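Local coordinates for protein L-lactate dehydrogenase (Trichomonas vaginalis, PDB 4UUL) that is an NAD-dependent L-lactate dehydrogenase of the malate dehydrogenase type 2 family, probably interconverting 2-oxo acids and their 2-hydroxy acids with NADH, at residues K204-V208 / V209-D213; F218-F221 / F222-G226; F303-D307 / W308-K312. The protein carries 1 engineered substitution. All blocks are in the same frame, centred on the assembly; numbering follows the deposited sequence.

All three contacts are local and lie in series in the alpha/beta C-terminal domain. None nests in or crosses another, and none closes a long loop. Interaction 1 comes first. It turns the chain from strand 204-207, an outermost strand of an antiparallel sheet, into the short helix 208-211. Helix 214-236 follows directly and carries interaction 2 near its start. Much later, after strand 297-299, interaction 3 starts the long C-terminal helix 307-337. Interactions 2 and 3 touch where the rings of Phe-218 and Trp-308 meet edge-to-face, with Phe-218 CD1 3.5 Å from Trp-308 CE2. This pair ties the two helices together. Interaction 1 touches neither of the others.

Interaction 1 (K204-V208 / V209-D213); sequences KTQKV and VDVLD
Val-208 O takes two backbone hydrogen bonds from residues further along the turn. The Leu-212 N bond is nearly straight (3.0 Å from Leu-212 N to Val-208 O, 176° at the hydrogen). Val-211 N also binds Val-208 O, at 3.1 Å, but comes from above the carbonyl plane. Lys-207 O accepts from Asp-210 N at 3.0 Å, again from above the plane, with a weak second bond from Val-211 N.

A bridging water serves two groups. It accepts from Lys-207 N and donates to Asp-210 OD2, which lies 2.6 Å from the water oxygen. Asp-210 OD2 also rests on the aliphatic base of Lys-207, 3.5 Å from Lys-207 CB. The amine of Lys-207 is not paired with this acid. The lysine chain bends at chi3 and chi4 (75° and 67°), and Lys-207 NZ bonds to Thr-195 O.

The arrangement is a strand-to-helix turn. An edge strand gives way to a single short helical turn, 208-211. The strand is anchored to strand 198-201 by backbone bonds between Gln-206 and Phe-199.

Side-chain packing accompanies these bonds. The Val-211 CG2 methyl sits over the flat of the Gln-206 amide, 3.5 Å from Gln-206 OE1 and 3.6 Å from Gln-206 NE2, and the two side chains cross at about a right angle. Val-208 and Leu-212 make an apolar pair, side by side, with Val-208 CG1 3.7 Å from Leu-212 CD1. Both also touch Leu-170 of helix 156-170.

Interaction 2 (F218-F221 / F222-G226); sequences FDTF and FKKIG
Lys-223 runs back along the helix surface to Asp-219, one turn earlier. Its CB sits 3.4 Å from Thr-220 O. Next, Lys-223 CG lies 3.4 Å from Asp-219 O. Lys-223 CD and CE then pass the carboxylate. The chain stays extended beyond CG, with chi2 at 180°, and this carries the amine to the acid. At the tip, Lys-223 NZ forms a salt bridge with Asp-219 OD2 at 3.1 Å, using the syn lone pair of that oxygen. This is an i to i+4 salt bridge along an alpha helix. The same two residues are joined through the backbone, where Lys-223 N donates to Asp-219 O at 3.3 Å.

Another side of the helix is buried. Ile-225 CG1 makes a CH-pi contact over one face of the Phe-221 ring, 4.0 Å from its centroid. Ile-225 N donates to Phe-221 O in a nearly straight bond (178°). The Ile-225 side chain is about 8 Å from that of His-186, the predicted proton acceptor.

Lys-224 lies alongside Thr-220 and reaches Glu-165 of helix 156-170 in a salt bridge. Phe-221 packs on Ala-162 and Val-166 of helix 156-170 and on Ala-192 of strand 191-193. Helix 214-236 thus lies against both that helix and that strand.

Interaction 3 (F303-D307 / W308-K312); sequences FKVND and WLREK
Asn-306 OD1 accepts a hydrogen bond from Leu-309 N, with 2.9 Å between the two atoms. The bond is nearly straight, 165° at the hydrogen. The amide nitrogen approaches almost along the C=O axis of the side chain. CG of Asn-306 stands between its own backbone N and carbonyl carbon (chi1 67°), and this folds the side chain over the start of the helix. Two methylene carbons rest against the same oxygen: Leu-309 CB is 3.5 Å from Asn-306 OD1, and Trp-308 CB is 3.6 Å from it. The oxygen also lies at the edge of the indole, near the plane of that ring.

The backbone of Asn-306 joins in. Arg-310 N donates to Asn-306 O at 2.9 Å. One residue on, Glu-311 N donates to Asp-307 O at 3.2 Å.

Val-305 packs against the first turn. Its CG1 sits 3.5 Å from Arg-310 N and touches Arg-310 CB as well. The arginine chain bends at chi2 and chi3 and brings Arg-310 NH1 near the Val-305 CG1 methyl. Arg-310 NH1 bonds to Tyr-277 O, and Arg-310 NE forms a salt bridge with Asp-314.

Leu-309 CD2 lies 3.6 Å from Lys-304 O. The leucine is buried and packs on Val-191 and Trp-183 of the four-stranded antiparallel sheet. Asn-306 is thus an asparagine N-cap, a classic helix start, here opening the long C-terminal helix 307-337.

Interaction 1 (K204-V208 / V209-D213)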
loop_
_atom_site.group_PDB
_atom_site.type_symbol
_atom_site.label_atom_id
_atom_site.label_comp_id
_atom_site.label_asym_id
_atom_site.label_seq_id
_atom_site.Cartn_x
_atom_site.Cartn_y
_atom_site.Cartn_z
ATOM N N LYS B 204 -35.091 3.963 -6.274
ATOM C CA LYS B 204 -35.819 2.706 -6.379
ATOM C C LYS B 204 -34.879 1.612 -5.911
ATOM O O LYS B 204 -33.734 1.533 -6.357
ATOM C CB LYS B 204 -36.216 2.396 -7.828
ATOM C CG LYS B 204 -37.290 3.288 -8.419
ATOM C CD LYS B 204 -37.270 3.302 -9.947
ATOM C CE LYS B 204 -37.349 1.920 -10.545
ATOM N NZ LYS B 204 -37.476 1.997 -12.023
ATOM N N THR B 205 -35.361 0.771 -5.011
ATOM C CA THR B 205 -34.603 -0.398 -4.615
ATOM C C THR B 205 -35.243 -1.618 -5.245
ATOM O O THR B 205 -36.449 -1.817 -5.135
ATOM C CB THR B 205 -34.536 -0.535 -3.094
ATOM O OG1 THR B 205 -33.832 0.584 -2.549
ATOM C CG2 THR B 205 -33.802 -1.788 -2.713
ATOM N N GLN B 206 -34.424 -2.434 -5.909
ATOM C CA GLN B 206 -34.871 -3.667 -6.557
ATOM C C GLN B 206 -33.885 -4.800 -6.309
ATOM O O GLN B 206 -32.752 -4.575 -5.924
ATOM C CB GLN B 206 -34.961 -3.511 -8.071
ATOM C CG GLN B 206 -35.867 -2.400 -8.556
ATOM C CD GLN B 206 -36.044 -2.456 -10.046
ATOM O OE1 GLN B 206 -35.354 -1.751 -10.784
ATOM N NE2 GLN B 206 -36.952 -3.321 -10.510
ATOM N N LYS B 207 -34.320 -6.030 -6.552
ATOM C CA LYS B 207 -33.446 -7.178 -6.526
ATOM C C LYS B 207 -32.644 -7.257 -7.809
ATOM O O LYS B 207 -33.168 -7.100 -8.915
ATOM C CB LYS B 207 -34.225 -8.480 -6.353
ATOM C CG LYS B 207 -34.729 -8.714 -4.946
ATOM C CD LYS B 207 -35.536 -10.018 -4.871
ATOM C CE LYS B 207 -34.684 -11.231 -4.904
ATOM N NZ LYS B 207 -33.896 -11.260 -3.671
ATOM N N VAL B 208 -31.349 -7.500 -7.655
ATOM C CA VAL B 208 -30.483 -7.610 -8.801
ATOM C C VAL B 208 -30.992 -8.650 -9.785
ATOM O O VAL B 208 -31.017 -8.412 -10.976
ATOM C CB VAL B 208 -29.041 -7.923 -8.343
ATOM C CG1 VAL B 208 -28.122 -8.264 -9.518
ATOM C CG2 VAL B 208 -28.483 -6.744 -7.542
ATOM N N VAL B 209 -31.426 -9.819 -9.304
ATOM C CA VAL B 209 -31.812 -10.891 -10.243
ATOM C C VAL B 209 -33.159 -10.609 -10.925
ATOM O O VAL B 209 -33.528 -11.282 -11.891
ATOM C CB VAL B 209 -31.897 -12.274 -9.579
ATOM C CG1 VAL B 209 -30.508 -12.697 -9.108
ATOM C CG2 VAL B 209 -32.934 -12.266 -8.459
ATOM N N ASP B 210 -33.889 -9.595 -10.458
ATOM C CA ASP B 210 -35.155 -9.205 -11.087
ATOM C C ASP B 210 -34.928 -8.235 -12.223
ATOM O O ASP B 210 -35.848 -7.969 -12.983
ATOM C CB ASP B 210 -36.093 -8.563 -10.073
ATOM C CG ASP B 210 -36.655 -9.555 -9.068
ATOM O OD1 ASP B 210 -36.511 -10.780 -9.274
ATOM O OD2 ASP B 210 -37.243 -9.098 -8.064
ATOM N N VAL B 211 -33.722 -7.673 -12.303
ATOM C CA VAL B 211 -33.385 -6.684 -13.306
ATOM C C VAL B 211 -32.419 -7.240 -14.334
ATOM O O VAL B 211 -32.597 -7.036 -15.505
ATOM C CB VAL B 211 -32.832 -5.417 -12.655
ATOM C CG1 VAL B 211 -32.343 -4.438 -13.709
ATOM C CG2 VAL B 211 -33.904 -4.765 -11.795
ATOM N N LEU B 212 -31.371 -7.921 -13.886
ATOM C CA LEU B 212 -30.400 -8.500 -14.805
ATOM C C LEU B 212 -30.900 -9.790 -15.461
ATOM O O LEU B 212 -31.669 -10.565 -14.857
ATOM C CB LEU B 212 -29.048 -8.721 -14.107
ATOM C CG LEU B 212 -28.411 -7.404 -13.675
ATOM C CD1 LEU B 212 -27.080 -7.678 -13.013
ATOM C CD2 LEU B 212 -28.234 -6.420 -14.847
ATOM N N ASP B 213 -30.459 -10.011 -16.697
ATOM C CA ASP B 213 -30.787 -11.214 -17.468
ATOM C C ASP B 213 -30.267 -12.484 -16.787
ATOM O O ASP B 213 -29.166 -12.519 -16.246
ATOM C CB ASP B 213 -30.131 -11.136 -18.849
ATOM C CG ASP B 213 -30.868 -10.224 -19.805
ATOM O OD1 ASP B 213 -31.873 -9.596 -19.397
ATOM O OD2 ASP B 213 -30.429 -10.129 -20.970
HETATM O O HOH W 1 -37.076 -6.606 -7.370
#

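Interaction 2 (F218-F221 / F222-G226)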
loop_
_atom_site.group_PDB
_atom_site.type_symbol
_atom_site.label_atom_id
_atom_site.label_comp_id
_atom_site.label_asym_id
_atom_site.label_seq_id
_atom_site.Cartn_x
_atom_site.Cartn_y
_atom_site.Cartn_z
ATOM N N PHE B 218 -26.501 -16.174 -14.114
ATOM C CA PHE B 218 -26.220 -17.576 -13.832
ATOM C C PHE B 218 -25.281 -18.230 -14.838
ATOM O O PHE B 218 -25.141 -19.453 -14.856
ATOM C CB PHE B 218 -27.537 -18.357 -13.752
ATOM C CG PHE B 218 -28.418 -17.907 -12.629
ATOM C CD1 PHE B 218 -28.109 -18.245 -11.294
ATOM C CD2 PHE B 218 -29.548 -17.136 -12.898
ATOM C CE1 PHE B 218 -28.930 -17.803 -10.257
ATOM C CE2 PHE B 218 -30.360 -16.677 -11.869
ATOM C CZ PHE B 218 -30.069 -17.005 -10.555
ATOM N N ASP B 219 -24.620 -17.426 -15.659
ATOM C CA ASP B 219 -23.546 -17.942 -16.485
ATOM C C ASP B 219 -22.386 -16.952 -16.679
ATOM O O ASP B 219 -21.267 -17.185 -16.192
ATOM C CB ASP B 219 -24.080 -18.379 -17.835
ATOM C CG ASP B 219 -23.049 -19.139 -18.615
ATOM O OD1 ASP B 219 -22.805 -20.318 -18.264
ATOM O OD2 ASP B 219 -22.446 -18.549 -19.541
ATOM N N THR B 220 -22.640 -15.852 -17.379
ATOM C CA THR B 220 -21.595 -14.878 -17.679
ATOM C C THR B 220 -20.909 -14.331 -16.423
ATOM O O THR B 220 -19.672 -14.204 -16.386
ATOM C CB THR B 220 -22.166 -13.659 -18.401
ATOM O OG1 THR B 220 -22.838 -14.075 -19.592
ATOM C CG2 THR B 220 -21.048 -12.667 -18.747
ATOM N N PHE B 221 -21.700 -13.965 -15.420
ATOM C CA PHE B 221 -21.167 -13.298 -14.246
ATOM C C PHE B 221 -20.098 -14.180 -13.587
ATOM O O PHE B 221 -18.981 -13.723 -13.371
ATOM C CB PHE B 221 -22.307 -12.932 -13.309
ATOM C CG PHE B 221 -21.874 -12.581 -11.939
ATOM C CD1 PHE B 221 -21.304 -11.358 -11.658
ATOM C CD2 PHE B 221 -22.094 -13.468 -10.921
ATOM C CE1 PHE B 221 -20.905 -11.070 -10.352
ATOM C CE2 PHE B 221 -21.737 -13.177 -9.653
ATOM C CZ PHE B 221 -21.116 -12.009 -9.366
ATOM N N PHE B 222 -20.386 -15.454 -13.341
ATOM C CA PHE B 222 -19.374 -16.305 -12.676
ATOM C C PHE B 222 -18.150 -16.519 -13.555
ATOM O O PHE B 222 -17.006 -16.656 -13.062
ATOM C CB PHE B 222 -19.950 -17.662 -12.247
ATOM C CG PHE B 222 -18.968 -18.532 -11.481
ATOM C CD1 PHE B 222 -18.584 -18.201 -10.199
ATOM C CD2 PHE B 222 -18.432 -19.676 -12.056
ATOM C CE1 PHE B 222 -17.703 -18.996 -9.489
ATOM C CE2 PHE B 222 -17.553 -20.468 -11.347
ATOM C CZ PHE B 222 -17.185 -20.118 -10.062
ATOM N N LYS B 223 -18.352 -16.541 -14.864
ATOM C CA LYS B 223 -17.218 -16.678 -15.763
ATOM C C LYS B 223 -16.296 -15.475 -15.636
ATOM O O LYS B 223 -15.076 -15.630 -15.618
ATOM C CB LYS B 223 -17.682 -16.827 -17.198
ATOM C CG LYS B 223 -18.246 -18.209 -17.475
ATOM C CD LYS B 223 -18.700 -18.319 -18.903
ATOM C CE LYS B 223 -19.300 -19.672 -19.194
ATOM N NZ LYS B 223 -19.800 -19.703 -20.586
ATOM N N LYS B 224 -16.871 -14.282 -15.556
ATOM C CA LYS B 224 -16.054 -13.085 -15.433
ATOM C C LYS B 224 -15.291 -13.129 -14.125
ATOM O O LYS B 224 -14.071 -12.902 -14.114
ATOM C CB LYS B 224 -16.924 -11.837 -15.483
ATOM C CG LYS B 224 -17.524 -11.598 -16.852
ATOM C CD LYS B 224 -18.506 -10.436 -16.850
ATOM C CE LYS B 224 -17.925 -9.196 -17.475
ATOM N NZ LYS B 224 -18.994 -8.155 -17.656
ATOM N N ILE B 225 -16.001 -13.404 -13.034
ATOM C CA ILE B 225 -15.398 -13.573 -11.687
ATOM C C ILE B 225 -14.387 -14.733 -11.646
ATOM O O ILE B 225 -13.331 -14.617 -11.002
ATOM C CB ILE B 225 -16.521 -13.882 -10.587
ATOM C CG1 ILE B 225 -17.503 -12.731 -10.453
ATOM C CG2 ILE B 225 -15.926 -14.194 -9.241
ATOM C CD1 ILE B 225 -16.872 -11.394 -10.289
ATOM N N GLY B 226 -14.739 -15.847 -12.286
ATOM C CA GLY B 226 -13.950 -17.072 -12.184
ATOM C C GLY B 226 -12.616 -17.031 -12.915
ATOM O O GLY B 226 -11.721 -17.854 -12.650
#

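Interaction 3 (F303-D307 / W308-K312)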
loop_
_atom_site.group_PDB
_atom_site.type_symbol
_atom_site.label_atom_id
_atom_site.label_comp_id
_atom_site.label_asym_id
_atom_site.label_seq_id
_atom_site.Cartn_x
_atom_site.Cartn_y
_atom_site.Cartn_z
ATOM N N PHE B 303 -30.955 -15.001 5.141
ATOM C CA PHE B 303 -30.853 -15.165 3.703
ATOM C C PHE B 303 -31.667 -16.379 3.256
ATOM O O PHE B 303 -31.950 -17.301 4.030
ATOM C CB PHE B 303 -29.387 -15.233 3.258
ATOM C CG PHE B 303 -28.661 -13.889 3.422
ATOM C CD1 PHE B 303 -29.125 -12.777 2.720
ATOM C CD2 PHE B 303 -27.577 -13.758 4.267
ATOM C CE1 PHE B 303 -28.515 -11.537 2.882
ATOM C CE2 PHE B 303 -26.943 -12.535 4.412
ATOM C CZ PHE B 303 -27.406 -11.428 3.728
ATOM N N LYS B 304 -32.058 -16.374 1.990
ATOM C CA LYS B 304 -32.950 -17.402 1.457
ATOM C C LYS B 304 -32.176 -18.344 0.583
ATOM O O LYS B 304 -31.270 -17.935 -0.157
ATOM C CB LYS B 304 -34.032 -16.754 0.625
ATOM C CG LYS B 304 -34.996 -15.920 1.465
ATOM C CD LYS B 304 -36.277 -15.581 0.713
ATOM C CE LYS B 304 -36.015 -14.641 -0.460
ATOM N NZ LYS B 304 -37.291 -14.044 -0.965
ATOM N N VAL B 305 -32.517 -19.615 0.672
ATOM C CA VAL B 305 -31.852 -20.616 -0.123
ATOM C C VAL B 305 -32.846 -21.211 -1.136
ATOM O O VAL B 305 -33.628 -22.095 -0.817
ATOM C CB VAL B 305 -31.238 -21.721 0.744
ATOM C CG1 VAL B 305 -30.462 -22.709 -0.137
ATOM C CG2 VAL B 305 -30.302 -21.139 1.815
ATOM N N ASN B 306 -32.789 -20.714 -2.375
ATOM C CA ASN B 306 -33.629 -21.221 -3.444
ATOM C C ASN B 306 -33.019 -22.511 -3.979
ATOM O O ASN B 306 -31.980 -22.963 -3.509
ATOM C CB ASN B 306 -33.960 -20.184 -4.543
ATOM C CG ASN B 306 -32.768 -19.761 -5.359
ATOM O OD1 ASN B 306 -31.675 -20.346 -5.306
ATOM N ND2 ASN B 306 -32.954 -18.695 -6.116
ATOM N N ASP B 307 -33.686 -23.163 -4.914
ATOM C CA ASP B 307 -33.225 -24.464 -5.389
ATOM C C ASP B 307 -31.851 -24.355 -6.027
ATOM O O ASP B 307 -31.006 -25.204 -5.827
ATOM C CB ASP B 307 -34.220 -25.090 -6.396
ATOM C CG ASP B 307 -35.491 -25.541 -5.757
ATOM O OD1 ASP B 307 -35.535 -25.664 -4.521
ATOM O OD2 ASP B 307 -36.450 -25.782 -6.504
ATOM N N TRP B 308 -31.600 -23.296 -6.772
ATOM C CA TRP B 308 -30.296 -23.084 -7.377
ATOM C C TRP B 308 -29.217 -22.988 -6.315
ATOM O O TRP B 308 -28.198 -23.681 -6.374
ATOM C CB TRP B 308 -30.291 -21.815 -8.240
ATOM C CG TRP B 308 -28.920 -21.462 -8.779
ATOM C CD1 TRP B 308 -28.347 -21.941 -9.919
ATOM C CD2 TRP B 308 -27.952 -20.569 -8.196
ATOM N NE1 TRP B 308 -27.075 -21.418 -10.076
ATOM C CE2 TRP B 308 -26.816 -20.576 -9.038
ATOM C CE3 TRP B 308 -27.938 -19.785 -7.052
ATOM C CZ2 TRP B 308 -25.686 -19.815 -8.784
ATOM C CZ3 TRP B 308 -26.805 -19.003 -6.808
ATOM C CH2 TRP B 308 -25.696 -19.059 -7.660
ATOM N N LEU B 309 -29.439 -22.167 -5.308
ATOM C CA LEU B 309 -28.440 -21.976 -4.271
ATOM C C LEU B 309 -28.240 -23.242 -3.477
ATOM O O LEU B 309 -27.103 -23.590 -3.107
ATOM C CB LEU B 309 -28.805 -20.773 -3.373
ATOM C CG LEU B 309 -27.736 -20.447 -2.308
ATOM C CD1 LEU B 309 -26.330 -20.223 -2.904
ATOM C CD2 LEU B 309 -28.162 -19.225 -1.497
ATOM N N ARG B 310 -29.313 -23.979 -3.220
ATOM C CA ARG B 310 -29.184 -25.225 -2.437
ATOM C C ARG B 310 -28.221 -26.171 -3.140
ATOM O O ARG B 310 -27.332 -26.753 -2.532
ATOM C CB ARG B 310 -30.553 -25.895 -2.289
ATOM C CG ARG B 310 -30.580 -27.209 -1.455
ATOM C CD ARG B 310 -30.406 -26.904 0.007
ATOM N NE ARG B 310 -29.006 -26.914 0.397
ATOM C CZ ARG B 310 -28.531 -26.321 1.489
ATOM N NH1 ARG B 310 -29.323 -25.600 2.279
ATOM N NH2 ARG B 310 -27.263 -26.404 1.787
ATOM N N GLU B 311 -28.419 -26.350 -4.437
ATOM C CA GLU B 311 -27.594 -27.236 -5.216
ATOM C C GLU B 311 -26.142 -26.747 -5.219
ATOM O O GLU B 311 -25.214 -27.538 -5.045
ATOM C CB GLU B 311 -28.165 -27.402 -6.640
ATOM C CG GLU B 311 -27.394 -28.393 -7.518
ATOM C CD GLU B 311 -27.990 -28.572 -8.905
ATOM O OE1 GLU B 311 -29.155 -28.164 -9.122
ATOM O OE2 GLU B 311 -27.292 -29.137 -9.780
ATOM N N LYS B 312 -25.929 -25.454 -5.385
ATOM C CA LYS B 312 -24.575 -24.918 -5.412
ATOM C C LYS B 312 -23.869 -25.108 -4.060
ATOM O O LYS B 312 -22.706 -25.447 -4.020
ATOM C CB LYS B 312 -24.581 -23.425 -5.764
ATOM C CG LYS B 312 -25.005 -23.063 -7.144
ATOM C CD LYS B 312 -24.114 -23.633 -8.216
ATOM C CE LYS B 312 -22.843 -22.854 -8.320
ATOM N NZ LYS B 312 -21.959 -23.430 -9.395
#